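Local structure of GTPase-activating protein skywalker (Drosophila melanogaster, 6R82) at residues 35-40 and 176-181; 53-58 and 74-79. The protein acts as a GTPase-activating protein for Rab35 that regulates synaptic vesicle protein turnover through endosomal trafficking, the part here being its C-terminal TLDc domain. All blocks are in the same frame, centred on the assembly; numbering follows the deposited sequence.

Interaction 1 (35-40 and 176-181); sequences YTTEEH and IRVLEV
Tyr35 and Val181 form an antiparallel hydrogen-bonded pair, Thr36 and Glu180 the non-hydrogen-bonded pair beside it, and Val181 N gives Tyr35 O a bond of 2.9 Å, whereas the return bond from Tyr35 N to Val181 O is weak. One step on, Thr37 N still reaches Leu179 O, but the chain is turning away and a hydroxyl takes over from the carbonyl: Leu179 N donates to Thr37 OG1 at 2.8 Å, nearly straight at 166°. Set between its backbone N and carbonyl carbon (chi1 52°), OG1 faces the strand, while Thr37 CG2 lies against Leu179 CB at 3.7 Å. Threonine suits the place because its two branches divide the polar and apolar work. Thr36 OG1 closes an ST turn by accepting from Glu38 N and also gives its proton to a water, which donates to Glu38 OE2; the water lies so close to Glu180 OE2 that a bridge there is doubtful. Glu180 OE1 is held by Tyr182. On the other face, Leu179 CD2 lies 3.9 Å from Tyr35 CD2, at the ring edge. There helix 44-51 packs on Tyr35 and Val181, and Met148 of strand 146-149 touches Leu179. In the sheet itself, strand 57-63 flanks strand 173-185 on its other side.

Interaction 2 (53-58 and 74-79); sequences QHEPTL and SSRWFE
Gln53 and Arg76 run side by side, pointing the same way, with amide and guanidinium planes only 9° apart. Arg76 NH1 donates to Gln53 OE1 at 3.1 Å, on a lone pair in the carbonyl plane. A bend in the glutamine chain at chi2 (-72°) turns the amide back across the Phe78 ring, whose plane is 15° from its own; Gln53 NE2 lies 3.6 Å from Phe78 CD1, over one face and offset toward the rim. Glutamine thus offers a polar edge to the arginine and a flat face to the phenylalanine. Glu55 comes at Arg76 obliquely, its carboxylate well turned from the guanidinium; OE1 makes a weak bond to Arg76 N, and its charge stays beyond salt-bridge range of NE. Arg76 NE instead forms a salt bridge with Glu79 OE2 at 3.4 Å, inside the same segment. Deeper in, waters link the two segments. One accepts from Trp77 N and lies within bonding distance of His54 O; another is bonded to Thr57 OG1 and lies very close to Ser75 O; a third, at the indole edge in its plane, accepts from Trp77 NE1 at 2.9 Å and bonds to Thr57 OG1. Threonine suits this place because its hydroxyl can bond to two waters. With a cis peptide before Pro56 and a 3-10 segment beginning at Trp77, this is a water-mediated loop-to-loop contact at the open end of the antiparallel hairpin of strands 57-63 and 68-73 in the TLDc domain.

Both interactions belong to one antiparallel sheet: strand 173-185, half of interaction 1, neighbours strand 57-63, which interaction 2 leads into, and the two meet where Val181 CG1 packs on Thr57 CB at 3.9 Å. Their centres are about 17 Å apart, and along the chain interaction 2 is nested within the loop that interaction 1 closes. Each runs from buried to exposed residues, but by different means. Interaction 1 is strand pairing, mostly direct backbone bonds, one completed by a threonine hydroxyl, over an apolar face, with a water near its acidic side chains. Interaction 2 joins loops, so waters bond to several of its inner polar groups and a glutamine, an arginine and a phenylalanine line up at the surface.

Interaction 1 (35-40 and 176-181)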
loop_
_atom_site.group_PDB
_atom_site.type_symbol
_atom_site.label_atom_id
_atom_site.label_comp_id
_atom_site.label_asym_id
_atom_site.label_seq_id
_atom_site.Cartn_x
_atom_site.Cartn_y
_atom_site.Cartn_z
ATOM N N TYR A 35 -2.431 -2.176 11.883
ATOM C CA TYR A 35 -2.223 -3.604 11.675
ATOM C C TYR A 35 -0.739 -3.854 11.535
ATOM O O TYR A 35 -0.063 -3.139 10.784
ATOM C CB TYR A 35 -2.945 -4.110 10.412
ATOM C CG TYR A 35 -2.764 -5.616 10.167
ATOM C CD1 TYR A 35 -3.558 -6.548 10.833
ATOM C CD2 TYR A 35 -1.795 -6.093 9.293
ATOM C CE1 TYR A 35 -3.398 -7.908 10.629
ATOM C CE2 TYR A 35 -1.629 -7.456 9.082
ATOM C CZ TYR A 35 -2.436 -8.350 9.753
ATOM O OH TYR A 35 -2.276 -9.703 9.559
ATOM N N THR A 36 -0.240 -4.875 12.234
ATOM C CA THR A 36 1.122 -5.341 12.022
ATOM C C THR A 36 1.173 -6.860 12.123
ATOM O O THR A 36 0.586 -7.456 13.031
ATOM C CB THR A 36 2.113 -4.729 13.021
ATOM O OG1 THR A 36 3.395 -5.349 12.848
ATOM C CG2 THR A 36 1.649 -4.961 14.440
ATOM N N THR A 37 1.902 -7.472 11.195
ATOM C CA THR A 37 2.070 -8.921 11.196
ATOM C C THR A 37 2.863 -9.405 12.400
ATOM O O THR A 37 2.818 -10.597 12.719
ATOM C CB THR A 37 2.755 -9.356 9.912
ATOM O OG1 THR A 37 3.944 -8.577 9.735
ATOM C CG2 THR A 37 1.841 -9.113 8.724
ATOM N N GLU A 38 3.568 -8.504 13.089
ATOM C CA GLU A 38 4.282 -8.872 14.303
ATOM C C GLU A 38 3.351 -9.129 15.485
ATOM O O GLU A 38 3.771 -9.792 16.441
ATOM C CB GLU A 38 5.292 -7.779 14.668
ATOM C CG GLU A 38 6.603 -7.821 13.867
ATOM C CD GLU A 38 7.730 -7.027 14.535
ATOM O OE1 GLU A 38 8.596 -7.645 15.203
ATOM O OE2 GLU A 38 7.743 -5.783 14.394
ATOM N N GLU A 39 2.105 -8.631 15.453
ATOM C CA GLU A 39 1.219 -8.717 16.614
ATOM C C GLU A 39 -0.205 -9.188 16.329
ATOM O O GLU A 39 -0.883 -9.605 17.275
ATOM C CB GLU A 39 1.106 -7.352 17.323
ATOM C CG GLU A 39 2.407 -6.549 17.471
ATOM C CD GLU A 39 3.172 -6.861 18.748
ATOM O OE1 GLU A 39 4.386 -6.537 18.815
ATOM O OE2 GLU A 39 2.560 -7.431 19.680
ATOM N N HIS A 40 -0.702 -9.115 15.093
ATOM C CA HIS A 40 -2.148 -9.144 14.880
ATOM C C HIS A 40 -2.631 -10.344 14.086
ATOM O O HIS A 40 -3.783 -10.359 13.640
ATOM C CB HIS A 40 -2.601 -7.859 14.196
ATOM C CG HIS A 40 -2.607 -6.691 15.117
ATOM N ND1 HIS A 40 -2.069 -5.470 14.777
ATOM C CD2 HIS A 40 -3.048 -6.575 16.392
ATOM C CE1 HIS A 40 -2.205 -4.641 15.797
ATOM N NE2 HIS A 40 -2.795 -5.288 16.789
ATOM N N ILE A 176 7.665 -11.729 3.070
ATOM C CA ILE A 176 7.362 -10.618 3.963
ATOM C C ILE A 176 7.899 -10.944 5.347
ATOM O O ILE A 176 7.486 -11.928 5.968
ATOM C CB ILE A 176 5.852 -10.341 4.004
ATOM C CG1 ILE A 176 5.394 -9.825 2.638
ATOM C CG2 ILE A 176 5.515 -9.341 5.117
ATOM C CD1 ILE A 176 4.282 -10.641 2.017
ATOM N N ARG A 177 8.833 -10.123 5.828
ATOM C CA ARG A 177 9.265 -10.241 7.213
ATOM C C ARG A 177 8.266 -9.571 8.147
ATOM O O ARG A 177 7.865 -10.151 9.159
ATOM C CB ARG A 177 10.654 -9.635 7.396
ATOM C CG ARG A 177 11.308 -10.049 8.701
ATOM C CD ARG A 177 12.423 -9.100 9.100
ATOM N NE ARG A 177 13.392 -8.900 8.024
ATOM C CZ ARG A 177 14.639 -8.471 8.212
ATOM N NH1 ARG A 177 15.075 -8.203 9.440
ATOM N NH2 ARG A 177 15.452 -8.313 7.174
ATOM N N VAL A 178 7.852 -8.350 7.820
ATOM C CA VAL A 178 6.790 -7.684 8.564
ATOM C C VAL A 178 6.034 -6.761 7.615
ATOM O O VAL A 178 6.614 -6.139 6.716
ATOM C CB VAL A 178 7.343 -6.944 9.803
ATOM C CG1 VAL A 178 8.482 -6.038 9.415
ATOM C CG2 VAL A 178 6.233 -6.156 10.516
ATOM N N LEU A 179 4.720 -6.733 7.784
ATOM C CA LEU A 179 3.862 -5.786 7.095
ATOM C C LEU A 179 3.194 -4.892 8.130
ATOM O O LEU A 179 2.740 -5.375 9.171
ATOM C CB LEU A 179 2.812 -6.507 6.249
ATOM C CG LEU A 179 1.846 -5.533 5.577
ATOM C CD1 LEU A 179 1.847 -5.756 4.094
ATOM C CD2 LEU A 179 0.461 -5.722 6.145
ATOM N N GLU A 180 3.155 -3.590 7.839
ATOM C CA GLU A 180 2.532 -2.597 8.702
ATOM C C GLU A 180 1.572 -1.736 7.893
ATOM O O GLU A 180 1.864 -1.378 6.749
ATOM C CB GLU A 180 3.592 -1.700 9.366
ATOM C CG GLU A 180 4.260 -2.344 10.587
ATOM C CD GLU A 180 5.450 -1.539 11.127
ATOM O OE1 GLU A 180 5.832 -0.514 10.500
ATOM O OE2 GLU A 180 6.003 -1.948 12.180
ATOM N N VAL A 181 0.425 -1.407 8.495
ATOM C CA VAL A 181 -0.546 -0.491 7.905
ATOM C C VAL A 181 -0.845 0.618 8.909
ATOM O O VAL A 181 -1.168 0.338 10.066
ATOM C CB VAL A 181 -1.854 -1.202 7.497
ATOM C CG1 VAL A 181 -2.740 -0.240 6.687
ATOM C CG2 VAL A 181 -1.553 -2.451 6.684
HETATM O O HOH W 1 5.395 -3.848 13.541
#

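Interaction 2 (53-58 and 74-79)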
loop_
_atom_site.group_PDB
_atom_site.type_symbol
_atom_site.label_atom_id
_atom_site.label_comp_id
_atom_site.label_asym_id
_atom_site.label_seq_id
_atom_site.Cartn_x
_atom_site.Cartn_y
_atom_site.Cartn_z
ATOM N N GLN A 53 -12.129 -0.153 7.168
ATOM C CA GLN A 53 -12.914 1.082 7.181
ATOM C C GLN A 53 -12.069 2.360 7.318
ATOM O O GLN A 53 -12.637 3.462 7.382
ATOM C CB GLN A 53 -13.973 1.022 8.290
ATOM C CG GLN A 53 -15.094 -0.045 8.045
ATOM C CD GLN A 53 -16.071 0.358 6.929
ATOM O OE1 GLN A 53 -15.746 1.170 6.063
ATOM N NE2 GLN A 53 -17.280 -0.194 6.968
ATOM N N HIS A 54 -10.741 2.257 7.317
ATOM C CA HIS A 54 -9.878 3.444 7.384
ATOM C C HIS A 54 -9.548 3.970 5.993
ATOM O O HIS A 54 -9.320 3.194 5.068
ATOM C CB HIS A 54 -8.569 3.134 8.114
ATOM C CG HIS A 54 -8.735 2.948 9.591
ATOM N ND1 HIS A 54 -8.630 3.990 10.489
ATOM C CD2 HIS A 54 -8.993 1.843 10.327
ATOM C CE1 HIS A 54 -8.843 3.540 11.715
ATOM N NE2 HIS A 54 -9.054 2.236 11.645
ATOM N N GLU A 55 -9.501 5.293 5.849
ATOM C CA GLU A 55 -8.929 5.862 4.633
ATOM C C GLU A 55 -8.407 7.256 4.935
ATOM O O GLU A 55 -8.965 7.952 5.793
ATOM C CB GLU A 55 -9.944 5.926 3.483
ATOM C CG GLU A 55 -11.034 6.944 3.696
ATOM C CD GLU A 55 -11.844 7.227 2.432
ATOM O OE1 GLU A 55 -12.162 6.268 1.684
ATOM O OE2 GLU A 55 -12.154 8.416 2.194
ATOM N N PRO A 56 -7.307 7.666 4.302
ATOM C CA PRO A 56 -6.410 6.838 3.479
ATOM C C PRO A 56 -5.553 5.945 4.365
ATOM O O PRO A 56 -5.687 6.039 5.586
ATOM C CB PRO A 56 -5.539 7.871 2.774
ATOM C CG PRO A 56 -5.422 8.989 3.833
ATOM C CD PRO A 56 -6.768 9.024 4.526
ATOM N N THR A 57 -4.709 5.085 3.791
ATOM C CA THR A 57 -3.809 4.279 4.609
ATOM C C THR A 57 -2.427 4.259 3.975
ATOM O O THR A 57 -2.246 4.594 2.806
ATOM C CB THR A 57 -4.297 2.826 4.807
ATOM O OG1 THR A 57 -4.504 2.209 3.536
ATOM C CG2 THR A 57 -5.599 2.782 5.602
ATOM N N LEU A 58 -1.449 3.877 4.777
ATOM C CA LEU A 58 -0.064 3.778 4.349
ATOM C C LEU A 58 0.397 2.354 4.623
ATOM O O LEU A 58 0.381 1.899 5.773
ATOM C CB LEU A 58 0.819 4.793 5.089
ATOM C CG LEU A 58 2.255 4.966 4.582
ATOM C CD1 LEU A 58 2.262 5.307 3.100
ATOM C CD2 LEU A 58 2.948 6.066 5.366
ATOM N N SER A 74 -5.439 5.450 -1.324
ATOM C CA SER A 74 -6.411 6.523 -1.159
ATOM C C SER A 74 -7.730 6.070 -0.521
ATOM O O SER A 74 -8.408 6.892 0.099
ATOM C CB SER A 74 -6.699 7.160 -2.516
ATOM O OG SER A 74 -7.195 6.169 -3.404
ATOM N N SER A 75 -8.127 4.800 -0.650
ATOM C CA SER A 75 -9.512 4.420 -0.378
ATOM C C SER A 75 -9.585 3.254 0.598
ATOM O O SER A 75 -8.627 2.488 0.755
ATOM C CB SER A 75 -10.240 4.045 -1.679
ATOM O OG SER A 75 -9.987 5.016 -2.670
ATOM N N ARG A 76 -10.742 3.107 1.248
ATOM C CA ARG A 76 -10.875 2.019 2.209
ATOM C C ARG A 76 -10.892 0.667 1.501
ATOM O O ARG A 76 -11.450 0.519 0.407
ATOM C CB ARG A 76 -12.118 2.192 3.084
ATOM C CG ARG A 76 -13.280 2.751 2.424
ATOM C CD ARG A 76 -14.360 3.180 3.402
ATOM N NE ARG A 76 -15.449 3.560 2.528
ATOM C CZ ARG A 76 -16.627 2.959 2.458
ATOM N NH1 ARG A 76 -16.925 1.952 3.279
ATOM N NH2 ARG A 76 -17.517 3.405 1.580
ATOM N N TRP A 77 -10.229 -0.313 2.108
ATOM C CA TRP A 77 -10.223 -1.644 1.517
ATOM C C TRP A 77 -11.617 -2.254 1.527
ATOM O O TRP A 77 -11.881 -3.172 0.752
ATOM C CB TRP A 77 -9.214 -2.540 2.239
ATOM C CG TRP A 77 -7.766 -2.187 1.922
ATOM C CD1 TRP A 77 -6.898 -1.508 2.723
ATOM C CD2 TRP A 77 -7.040 -2.504 0.724
ATOM N NE1 TRP A 77 -5.683 -1.375 2.098
ATOM C CE2 TRP A 77 -5.742 -1.974 0.869
ATOM C CE3 TRP A 77 -7.367 -3.172 -0.462
ATOM C CZ2 TRP A 77 -4.751 -2.107 -0.122
ATOM C CZ3 TRP A 77 -6.386 -3.290 -1.458
ATOM C CH2 TRP A 77 -5.091 -2.767 -1.274
ATOM N N PHE A 78 -12.517 -1.741 2.376
ATOM C CA PHE A 78 -13.921 -2.134 2.342
ATOM C C PHE A 78 -14.507 -2.042 0.940
ATOM O O PHE A 78 -15.414 -2.807 0.602
ATOM C CB PHE A 78 -14.725 -1.239 3.286
ATOM C CG PHE A 78 -16.191 -1.607 3.412
ATOM C CD1 PHE A 78 -16.602 -2.540 4.354
ATOM C CD2 PHE A 78 -17.154 -0.977 2.620
ATOM C CE1 PHE A 78 -17.953 -2.869 4.501
ATOM C CE2 PHE A 78 -18.504 -1.291 2.750
ATOM C CZ PHE A 78 -18.908 -2.240 3.690
ATOM N N GLU A 79 -14.020 -1.110 0.121
ATOM C CA GLU A 79 -14.585 -0.913 -1.211
ATOM C C GLU A 79 -14.179 -1.995 -2.213
ATOM O O GLU A 79 -14.616 -1.934 -3.360
ATOM C CB GLU A 79 -14.190 0.474 -1.743
ATOM C CG GLU A 79 -14.926 1.610 -0.984
ATOM C CD GLU A 79 -14.573 3.017 -1.484
ATOM O OE1 GLU A 79 -13.867 3.147 -2.504
ATOM O OE2 GLU A 79 -15.017 4.000 -0.847
HETATM O O HOH W 2 -8.695 0.530 4.475
HETATM O O HOH W 3 -7.035 2.456 2.708
HETATM O O HOH W 4 -3.136 -0.043 2.532
#